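Local atomic coordinates of protein yesU (Bacillus subtilis, PDB entry 1OQ1), a protein that is of unknown function but has a galectin-like fold, a sandwich of antiparallel beta sheets related to the concanavalin-like proteins. Residues T66-P71 / D158-M163. Residues are numbered along the deposited sequence; the frame is centred on the assembly and turned at random.
Sequences TWDFSP and DSPYRM
Trp67 lays its indole against the selenomethionine Met163, its partner in an antiparallel hydrogen-bonded pair, and the meeting is a clean CH-pi contact: Met163 CB stands 3.6 Å from the centroid of the six-membered ring, only 11° off its normal. With CG set between the backbone N and the carbonyl carbon (chi1 72°), the indole reaches across to this neighbour, and the two side chains cross at roughly a right angle. Met163 then bends twice, carrying SE to 3.9 Å from Phe69 CB and into oblique Met-aromatic contacts with both Trp67 and Phe69. Tyr119 of the facing sheet is hydrogen-bonded through its hydroxyl to Trp67 NE1, and its ring meets that of Phe69 edge-to-face.

On the other face of this strand pair, Asp68 and Arg162 run side by side, their carboxylate and guanidinium planes 31° apart; OD1 of Asp68 meets NE of Arg162 at the guanidinium edge, 2.9 Å away, in a salt bridge whose hydrogen bond is weak and bent. A water completes the link, donating to Asp68 OD2 and accepting from Arg162 NH2. Between the two faces, paired backbone hydrogen bonds join Trp67 with Met163 and Phe69 with Tyr161. Where the ladder ends, Ser159 and Pro160, which follows a cis peptide bond, pack against Ser70, whose OG lies 3.3 Å from Pro160 CB, while a second water bridges Ser159 OG and Pro71 O.

One strand pair of a beta sandwich thus divides its chemistry by face: aromatic and selenium contacts build the interior between the sheets, whereas on the outer face a bent hydrogen bond and a bridging water tie the two charges together.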
# COMPACT_ATOMS: atom_id res chain seq x y z
N THR A 66 -8.96 -2.86 -3.21
CA THR A 66 -8.57 -4.06 -3.93
C THR A 66 -7.68 -3.77 -5.13
O THR A 66 -7.76 -2.69 -5.74
CB THR A 66 -9.81 -4.85 -4.42
OG1 THR A 66 -10.63 -3.99 -5.22
CG2 THR A 66 -10.61 -5.38 -3.24
N TRP A 67 -6.84 -4.73 -5.47
CA TRP A 67 -5.96 -4.62 -6.62
C TRP A 67 -5.33 -5.97 -6.95
O TRP A 67 -5.26 -6.85 -6.08
CB TRP A 67 -4.87 -3.55 -6.39
CG TRP A 67 -3.77 -3.91 -5.41
CD1 TRP A 67 -2.50 -4.34 -5.72
CD2 TRP A 67 -3.81 -3.80 -3.98
NE1 TRP A 67 -1.76 -4.50 -4.57
CE2 TRP A 67 -2.54 -4.18 -3.49
CE3 TRP A 67 -4.81 -3.42 -3.06
CZ2 TRP A 67 -2.24 -4.18 -2.12
CZ3 TRP A 67 -4.51 -3.43 -1.70
CH2 TRP A 67 -3.23 -3.81 -1.24
N ASP A 68 -4.94 -6.14 -8.21
CA ASP A 68 -4.28 -7.36 -8.66
C ASP A 68 -2.78 -7.10 -8.59
O ASP A 68 -2.32 -6.05 -9.02
CB ASP A 68 -4.69 -7.68 -10.10
CG ASP A 68 -6.00 -8.44 -10.19
OD1 ASP A 68 -6.78 -8.43 -9.21
OD2 ASP A 68 -6.26 -9.06 -11.24
N PHE A 69 -2.04 -8.06 -8.03
CA PHE A 69 -0.60 -7.94 -7.84
C PHE A 69 0.18 -9.13 -8.41
O PHE A 69 -0.19 -10.28 -8.17
CB PHE A 69 -0.30 -7.83 -6.34
CG PHE A 69 1.17 -7.85 -6.00
CD1 PHE A 69 1.99 -6.76 -6.28
CD2 PHE A 69 1.73 -8.97 -5.39
CE1 PHE A 69 3.34 -6.78 -5.94
CE2 PHE A 69 3.08 -9.00 -5.05
CZ PHE A 69 3.89 -7.90 -5.32
N SER A 70 1.26 -8.84 -9.13
CA SER A 70 2.09 -9.89 -9.71
C SER A 70 3.57 -9.62 -9.43
O SER A 70 4.13 -8.65 -9.95
CB SER A 70 1.90 -9.96 -11.23
OG SER A 70 0.55 -10.17 -11.57
N PRO A 71 4.22 -10.44 -8.59
CA PRO A 71 5.64 -10.24 -8.29
C PRO A 71 6.42 -10.82 -9.47
O PRO A 71 6.32 -12.01 -9.75
CB PRO A 71 5.83 -11.03 -7.00
CG PRO A 71 4.90 -12.18 -7.19
CD PRO A 71 3.65 -11.54 -7.77
N ASP A 158 1.74 -17.83 -9.59
CA ASP A 158 0.59 -18.12 -10.44
C ASP A 158 -0.19 -16.81 -10.37
O ASP A 158 -1.30 -16.75 -9.85
CB ASP A 158 -0.25 -19.28 -9.88
CG ASP A 158 -1.49 -19.55 -10.72
OD1 ASP A 158 -1.47 -19.25 -11.93
OD2 ASP A 158 -2.48 -20.07 -10.17
N SER A 159 0.44 -15.76 -10.89
CA SER A 159 -0.11 -14.41 -10.89
C SER A 159 -1.27 -14.19 -11.85
O SER A 159 -1.42 -14.89 -12.85
CB SER A 159 1.01 -13.41 -11.21
OG SER A 159 2.05 -13.50 -10.25
N PRO A 160 -2.11 -13.17 -11.56
CA PRO A 160 -1.98 -12.28 -10.40
C PRO A 160 -2.67 -12.78 -9.13
O PRO A 160 -3.44 -13.73 -9.15
CB PRO A 160 -2.60 -10.99 -10.91
CG PRO A 160 -3.74 -11.50 -11.74
CD PRO A 160 -3.11 -12.65 -12.51
N TYR A 161 -2.37 -12.10 -8.02
CA TYR A 161 -2.96 -12.42 -6.73
C TYR A 161 -3.97 -11.31 -6.38
O TYR A 161 -3.74 -10.14 -6.67
CB TYR A 161 -1.86 -12.51 -5.67
CG TYR A 161 -0.95 -13.70 -5.89
CD1 TYR A 161 -1.23 -14.93 -5.30
CD2 TYR A 161 0.15 -13.61 -6.75
CE1 TYR A 161 -0.45 -16.06 -5.58
CE2 TYR A 161 0.94 -14.74 -7.03
CZ TYR A 161 0.63 -15.96 -6.45
OH TYR A 161 1.36 -17.09 -6.76
N ARG A 162 -5.10 -11.70 -5.78
CA ARG A 162 -6.16 -10.76 -5.42
C ARG A 162 -5.96 -10.20 -4.01
O ARG A 162 -6.13 -10.91 -3.02
CB ARG A 162 -7.52 -11.45 -5.52
CG ARG A 162 -8.06 -11.59 -6.96
CD ARG A 162 -8.57 -10.24 -7.46
NE ARG A 162 -9.00 -10.25 -8.86
CZ ARG A 162 -10.12 -10.80 -9.32
NH1 ARG A 162 -10.96 -11.42 -8.50
NH2 ARG A 162 -10.41 -10.72 -10.61
N MSE A 163 -5.57 -8.93 -3.94
CA MSE A 163 -5.31 -8.26 -2.67
C MSE A 163 -6.54 -7.48 -2.22
O MSE A 163 -7.17 -6.80 -3.02
CB MSE A 163 -4.13 -7.30 -2.85
CG MSE A 163 -3.08 -7.82 -3.82
SE MSE A 163 -2.10 -9.35 -3.17
CE MSE A 163 -3.31 -10.80 -3.48
O HOH W 1 -8.72 -8.31 -11.80
O HOH W 2 4.43 -13.18 -11.31